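Long-range contact in probable mannosyltransferase KTR4 (Saccharomyces cerevisiae, PDB 5A07), which is a probable mannosyltransferase of the GT-A fold, modelled here with guanosine-5'-diphosphate and a manganese ion bound: residues Leu272-Tyr286 with Glu332-Lys344. Residues are numbered along the deposited sequence; the frame is centred on the assembly and turned at random.
Sequences LWTSTMDFVEEHPNY and EPYEKYMQYLEEK
F279 and Y340 reach past one another from two helices whose N-to-C directions lie 130° apart. The Y340 ring fits as a knob among S275, D278, F279 and E282; F279 CB sits over the centre of its face, 3.8 Å from the centroid, while the F279 ring turns its edge toward that same ring in an offset edge-to-face pair. F279 CG stands anti to the backbone N (chi1 173°), which carries the flat ring across to the other helix; there Y337 CA packs on one face, while H283 CD2, from F279's own segment, covers the opposite one. Large rings suit axes that come no nearer than 10.5 Å. Y337 is amphipathic: its ring lies obliquely to F279, and Y337 OH donates to T276 OG1 at 2.7 Å. Threonine suits this buried place because its hydroxyl also donates to L272 O, from above the carbonyl plane. L272 CD1 meets L341 CD2 at 3.8 Å. Beyond the helix end, P333 offers a compact apolar surface: its CA lies over the centre of one Y286 ring face, 4.0 Å from the centroid, a CH-pi contact. Helix 354-365 backs the pair through L360 on Y337 and F365 on F279; helix 43-53 flanks helix 272-282, and helix 203-214 borders helix 332-344.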
loop_
_atom_site.group_PDB
_atom_site.type_symbol
_atom_site.label_atom_id
_atom_site.label_comp_id
_atom_site.label_asym_id
_atom_site.label_seq_id
_atom_site.Cartn_x
_atom_site.Cartn_y
_atom_site.Cartn_z
ATOM N N LEU B 272 -10.643 -11.679 -8.349
ATOM C CA LEU B 272 -9.894 -11.679 -7.096
ATOM C C LEU B 272 -10.811 -11.693 -5.827
ATOM O O LEU B 272 -10.599 -12.443 -4.896
ATOM C CB LEU B 272 -8.920 -10.485 -7.067
ATOM C CG LEU B 272 -8.206 -10.254 -5.732
ATOM C CD1 LEU B 272 -7.339 -11.421 -5.328
ATOM C CD2 LEU B 272 -7.349 -8.980 -5.934
ATOM N N TRP B 273 -11.835 -10.885 -5.847
ATOM C CA TRP B 273 -12.813 -10.860 -4.728
ATOM C C TRP B 273 -13.543 -12.211 -4.596
ATOM O O TRP B 273 -13.656 -12.755 -3.527
ATOM C CB TRP B 273 -13.869 -9.747 -4.994
ATOM C CG TRP B 273 -14.921 -9.679 -3.928
ATOM C CD1 TRP B 273 -16.212 -10.125 -4.026
ATOM C CD2 TRP B 273 -14.736 -9.254 -2.566
ATOM N NE1 TRP B 273 -16.846 -9.980 -2.815
ATOM C CE2 TRP B 273 -15.973 -9.411 -1.914
ATOM C CE3 TRP B 273 -13.660 -8.701 -1.859
ATOM C CZ2 TRP B 273 -16.156 -9.093 -0.568
ATOM C CZ3 TRP B 273 -13.827 -8.369 -0.525
ATOM C CH2 TRP B 273 -15.080 -8.531 0.112
ATOM N N THR B 274 -14.070 -12.732 -5.692
ATOM C CA THR B 274 -14.869 -14.001 -5.599
ATOM C C THR B 274 -13.990 -15.111 -5.107
ATOM O O THR B 274 -14.382 -15.871 -4.237
ATOM C CB THR B 274 -15.587 -14.337 -6.925
ATOM O OG1 THR B 274 -14.667 -14.291 -8.009
ATOM C CG2 THR B 274 -16.582 -13.246 -7.249
ATOM N N SER B 275 -12.737 -15.161 -5.563
ATOM C CA SER B 275 -11.814 -16.157 -5.016
ATOM C C SER B 275 -11.493 -15.920 -3.560
ATOM O O SER B 275 -11.333 -16.851 -2.767
ATOM C CB SER B 275 -10.490 -16.213 -5.804
ATOM O OG SER B 275 -10.741 -16.417 -7.161
ATOM N N THR B 276 -11.348 -14.645 -3.191
ATOM C CA THR B 276 -10.999 -14.337 -1.829
ATOM C C THR B 276 -12.177 -14.681 -0.909
ATOM O O THR B 276 -11.972 -15.177 0.199
ATOM C CB THR B 276 -10.665 -12.836 -1.713
ATOM O OG1 THR B 276 -9.483 -12.498 -2.465
ATOM C CG2 THR B 276 -10.464 -12.454 -0.258
ATOM N N MET B 277 -13.418 -14.490 -1.390
ATOM C CA MET B 277 -14.593 -14.937 -0.582
ATOM C C MET B 277 -14.641 -16.474 -0.406
ATOM O O MET B 277 -14.946 -16.952 0.703
ATOM C CB MET B 277 -15.887 -14.426 -1.203
ATOM C CG MET B 277 -16.053 -12.926 -1.023
ATOM S SD MET B 277 -16.082 -12.386 0.672
ATOM C CE MET B 277 -14.364 -11.936 1.006
ATOM N N ASP B 278 -14.276 -17.220 -1.452
ATOM C CA ASP B 278 -14.166 -18.690 -1.329
ATOM C C ASP B 278 -13.134 -19.002 -0.283
ATOM O O ASP B 278 -13.374 -19.809 0.590
ATOM C CB ASP B 278 -13.758 -19.366 -2.651
ATOM C CG ASP B 278 -14.857 -19.343 -3.708
ATOM O OD1 ASP B 278 -16.029 -19.193 -3.340
ATOM O OD2 ASP B 278 -14.544 -19.409 -4.909
ATOM N N PHE B 279 -11.977 -18.323 -0.294
ATOM C CA PHE B 279 -10.990 -18.626 0.734
ATOM C C PHE B 279 -11.504 -18.336 2.137
ATOM O O PHE B 279 -11.270 -19.103 3.072
ATOM C CB PHE B 279 -9.690 -17.802 0.470
ATOM C CG PHE B 279 -8.675 -17.900 1.548
ATOM C CD1 PHE B 279 -7.763 -18.945 1.563
ATOM C CD2 PHE B 279 -8.546 -16.917 2.476
ATOM C CE1 PHE B 279 -6.808 -19.037 2.581
ATOM C CE2 PHE B 279 -7.600 -16.990 3.486
ATOM C CZ PHE B 279 -6.703 -18.032 3.506
ATOM N N VAL B 280 -12.179 -17.206 2.288
ATOM C CA VAL B 280 -12.708 -16.814 3.609
ATOM C C VAL B 280 -13.794 -17.799 4.116
ATOM O O VAL B 280 -13.811 -18.102 5.287
ATOM C CB VAL B 280 -13.270 -15.367 3.555
ATOM C CG1 VAL B 280 -14.189 -15.082 4.698
ATOM C CG2 VAL B 280 -12.123 -14.357 3.537
ATOM N N GLU B 281 -14.687 -18.254 3.231
ATOM C CA GLU B 281 -15.678 -19.305 3.608
ATOM C C GLU B 281 -14.954 -20.533 4.144
ATOM O O GLU B 281 -15.368 -21.061 5.134
ATOM C CB GLU B 281 -16.646 -19.630 2.436
ATOM C CG GLU B 281 -17.801 -18.616 2.328
ATOM C CD GLU B 281 -18.163 -18.132 0.899
ATOM O OE1 GLU B 281 -17.958 -18.896 -0.104
ATOM O OE2 GLU B 281 -18.646 -16.957 0.771
ATOM N N GLU B 282 -13.841 -20.956 3.540
ATOM C CA GLU B 282 -13.050 -22.095 4.060
ATOM C C GLU B 282 -12.252 -21.804 5.319
ATOM O O GLU B 282 -11.875 -22.711 6.007
ATOM C CB GLU B 282 -12.077 -22.637 2.990
ATOM C CG GLU B 282 -12.764 -23.186 1.740
ATOM C CD GLU B 282 -11.779 -23.395 0.561
ATOM O OE1 GLU B 282 -10.629 -23.822 0.802
ATOM O OE2 GLU B 282 -12.129 -23.111 -0.611
ATOM N N HIS B 283 -11.953 -20.539 5.625
ATOM C CA HIS B 283 -11.182 -20.220 6.819
ATOM C C HIS B 283 -11.730 -19.038 7.601
ATOM O O HIS B 283 -11.023 -18.028 7.785
ATOM C CB HIS B 283 -9.749 -19.855 6.435
ATOM C CG HIS B 283 -9.057 -20.916 5.674
ATOM N ND1 HIS B 283 -8.351 -21.919 6.298
ATOM C CD2 HIS B 283 -8.987 -21.161 4.353
ATOM C CE1 HIS B 283 -7.870 -22.739 5.394
ATOM N NE2 HIS B 283 -8.239 -22.301 4.207
ATOM N N PRO B 284 -12.946 -19.162 8.130
ATOM C CA PRO B 284 -13.575 -18.061 8.875
ATOM C C PRO B 284 -12.830 -17.581 10.070
ATOM O O PRO B 284 -12.972 -16.394 10.453
ATOM C CB PRO B 284 -14.924 -18.633 9.351
ATOM C CG PRO B 284 -14.883 -20.079 9.076
ATOM C CD PRO B 284 -13.775 -20.382 8.093
ATOM N N ASN B 285 -12.077 -18.478 10.699
ATOM C CA ASN B 285 -11.288 -18.144 11.863
ATOM C C ASN B 285 -10.170 -17.080 11.546
ATOM O O ASN B 285 -9.664 -16.483 12.439
ATOM C CB ASN B 285 -10.607 -19.394 12.397
ATOM C CG ASN B 285 -9.934 -20.232 11.263
ATOM O OD1 ASN B 285 -10.593 -20.679 10.276
ATOM N ND2 ASN B 285 -8.618 -20.444 11.386
ATOM N N TYR B 286 -9.819 -16.892 10.288
ATOM C CA TYR B 286 -8.788 -15.881 9.915
ATOM C C TYR B 286 -9.376 -14.474 9.909
ATOM O O TYR B 286 -8.634 -13.516 10.029
ATOM C CB TYR B 286 -8.200 -16.200 8.531
ATOM C CG TYR B 286 -7.358 -17.451 8.473
ATOM C CD1 TYR B 286 -6.813 -18.017 9.593
ATOM C CD2 TYR B 286 -7.086 -18.029 7.262
ATOM C CE1 TYR B 286 -5.993 -19.169 9.493
ATOM C CE2 TYR B 286 -6.290 -19.143 7.162
ATOM C CZ TYR B 286 -5.739 -19.675 8.284
ATOM O OH TYR B 286 -5.001 -20.792 8.143
ATOM N N GLU B 332 0.038 -16.713 9.633
ATOM C CA GLU B 332 -0.621 -17.824 8.937
ATOM C C GLU B 332 -1.696 -17.366 8.012
ATOM O O GLU B 332 -1.750 -17.785 6.859
ATOM C CB GLU B 332 -1.172 -18.846 9.959
ATOM C CG GLU B 332 -1.913 -19.974 9.241
ATOM C CD GLU B 332 -2.652 -20.905 10.219
ATOM O OE1 GLU B 332 -2.237 -21.048 11.364
ATOM O OE2 GLU B 332 -3.710 -21.440 9.832
ATOM N N PRO B 333 -2.550 -16.404 8.425
ATOM C CA PRO B 333 -3.598 -16.036 7.502
ATOM C C PRO B 333 -3.096 -15.439 6.184
ATOM O O PRO B 333 -3.610 -15.750 5.086
ATOM C CB PRO B 333 -4.412 -15.006 8.282
ATOM C CG PRO B 333 -4.054 -15.185 9.694
ATOM C CD PRO B 333 -2.679 -15.740 9.723
ATOM N N TYR B 334 -2.082 -14.578 6.283
ATOM C CA TYR B 334 -1.530 -13.922 5.067
ATOM C C TYR B 334 -0.878 -14.977 4.185
ATOM O O TYR B 334 -1.134 -15.046 2.983
ATOM C CB TYR B 334 -0.502 -12.833 5.410
ATOM C CG TYR B 334 -0.203 -11.996 4.205
ATOM C CD1 TYR B 334 -0.982 -10.892 3.906
ATOM C CD2 TYR B 334 0.843 -12.309 3.331
ATOM C CE1 TYR B 334 -0.732 -10.106 2.769
ATOM C CE2 TYR B 334 1.090 -11.552 2.207
ATOM C CZ TYR B 334 0.298 -10.464 1.902
ATOM O OH TYR B 334 0.539 -9.697 0.788
ATOM N N GLU B 335 -0.030 -15.800 4.769
ATOM C CA GLU B 335 0.678 -16.830 3.959
ATOM C C GLU B 335 -0.257 -17.848 3.301
ATOM O O GLU B 335 -0.100 -18.214 2.121
ATOM C CB GLU B 335 1.682 -17.543 4.821
ATOM C CG GLU B 335 2.767 -16.631 5.408
ATOM C CD GLU B 335 3.863 -16.313 4.403
ATOM O OE1 GLU B 335 3.545 -15.967 3.228
ATOM O OE2 GLU B 335 5.055 -16.426 4.804
ATOM N N LYS B 336 -1.313 -18.239 4.023
ATOM C CA LYS B 336 -2.304 -19.164 3.450
ATOM C C LYS B 336 -3.081 -18.521 2.347
ATOM O O LYS B 336 -3.397 -19.142 1.276
ATOM C CB LYS B 336 -3.248 -19.627 4.545
ATOM C CG LYS B 336 -2.549 -20.441 5.609
ATOM C CD LYS B 336 -2.322 -21.872 5.126
ATOM C CE LYS B 336 -1.981 -22.738 6.352
ATOM N NZ LYS B 336 -1.237 -23.947 5.933
ATOM N N TYR B 337 -3.404 -17.240 2.555
ATOM C CA TYR B 337 -4.109 -16.547 1.501
ATOM C C TYR B 337 -3.232 -16.475 0.273
ATOM O O TYR B 337 -3.707 -16.622 -0.868
ATOM C CB TYR B 337 -4.550 -15.140 2.039
ATOM C CG TYR B 337 -5.231 -14.240 1.091
ATOM C CD1 TYR B 337 -6.324 -14.650 0.376
ATOM C CD2 TYR B 337 -4.853 -12.876 0.986
ATOM C CE1 TYR B 337 -6.993 -13.775 -0.468
ATOM C CE2 TYR B 337 -5.488 -12.007 0.120
ATOM C CZ TYR B 337 -6.585 -12.440 -0.568
ATOM O OH TYR B 337 -7.203 -11.590 -1.420
ATOM N N MET B 338 -1.951 -16.132 0.475
ATOM C CA MET B 338 -1.045 -16.036 -0.700
ATOM C C MET B 338 -0.979 -17.392 -1.483
ATOM O O MET B 338 -1.056 -17.423 -2.721
ATOM C CB MET B 338 0.392 -15.625 -0.260
ATOM C CG MET B 338 0.538 -14.209 0.293
ATOM S SD MET B 338 -0.185 -12.953 -0.787
ATOM C CE MET B 338 -1.741 -12.700 0.038
ATOM N N GLN B 339 -0.800 -18.470 -0.758
ATOM C CA GLN B 339 -0.860 -19.825 -1.373
ATOM C C GLN B 339 -2.130 -20.102 -2.184
ATOM O O GLN B 339 -2.074 -20.541 -3.363
ATOM C CB GLN B 339 -0.662 -20.913 -0.325
ATOM C CG GLN B 339 -0.337 -22.282 -0.971
ATOM C CD GLN B 339 0.582 -22.223 -2.260
ATOM O OE1 GLN B 339 1.737 -21.758 -2.212
ATOM N NE2 GLN B 339 0.036 -22.671 -3.424
ATOM N N TYR B 340 -3.259 -19.702 -1.630
ATOM C CA TYR B 340 -4.530 -19.834 -2.316
ATOM C C TYR B 340 -4.552 -19.044 -3.604
ATOM O O TYR B 340 -4.941 -19.546 -4.703
ATOM C CB TYR B 340 -5.680 -19.381 -1.375
ATOM C CG TYR B 340 -7.065 -19.757 -1.863
ATOM C CD1 TYR B 340 -7.660 -20.971 -1.509
ATOM C CD2 TYR B 340 -7.780 -18.893 -2.662
ATOM C CE1 TYR B 340 -8.930 -21.285 -1.941
ATOM C CE2 TYR B 340 -9.046 -19.223 -3.130
ATOM C CZ TYR B 340 -9.613 -20.422 -2.756
ATOM O OH TYR B 340 -10.859 -20.746 -3.201
ATOM N N LEU B 341 -4.092 -17.793 -3.526
ATOM C CA LEU B 341 -4.079 -17.019 -4.764
ATOM C C LEU B 341 -3.077 -17.602 -5.792
ATOM O O LEU B 341 -3.292 -17.472 -6.994
ATOM C CB LEU B 341 -3.728 -15.532 -4.467
ATOM C CG LEU B 341 -4.710 -14.805 -3.516
ATOM C CD1 LEU B 341 -4.243 -13.358 -3.271
ATOM C CD2 LEU B 341 -6.125 -14.818 -4.048
ATOM N N GLU B 342 -1.955 -18.101 -5.311
ATOM C CA GLU B 342 -0.926 -18.717 -6.194
ATOM C C GLU B 342 -1.591 -19.858 -6.995
ATOM O O GLU B 342 -1.511 -19.866 -8.215
ATOM C CB GLU B 342 0.245 -19.237 -5.360
ATOM C CG GLU B 342 1.337 -19.998 -6.135
ATOM C CD GLU B 342 2.126 -19.142 -7.136
ATOM O OE1 GLU B 342 1.850 -17.931 -7.335
ATOM O OE2 GLU B 342 3.086 -19.663 -7.742
ATOM N N GLU B 343 -2.369 -20.690 -6.305
ATOM C CA GLU B 343 -3.102 -21.813 -6.930
ATOM C C GLU B 343 -4.109 -21.391 -7.942
ATOM O O GLU B 343 -4.206 -21.993 -8.963
ATOM C CB GLU B 343 -3.772 -22.688 -5.890
ATOM C CG GLU B 343 -2.799 -23.644 -5.219
ATOM C CD GLU B 343 -3.192 -24.108 -3.802
ATOM O OE1 GLU B 343 -4.383 -23.979 -3.397
ATOM O OE2 GLU B 343 -2.283 -24.612 -3.078
ATOM N N LYS B 344 -4.806 -20.281 -7.727
ATOM C CA LYS B 344 -5.718 -19.754 -8.733
ATOM C C LYS B 344 -5.079 -19.242 -9.972
ATOM O O LYS B 344 -5.738 -19.168 -10.986
ATOM C CB LYS B 344 -6.540 -18.548 -8.198
ATOM C CG LYS B 344 -7.333 -18.781 -6.920
ATOM C CD LYS B 344 -8.327 -19.933 -7.015
ATOM C CE LYS B 344 -9.348 -19.713 -8.075
ATOM N NZ LYS B 344 -10.559 -20.496 -7.670
#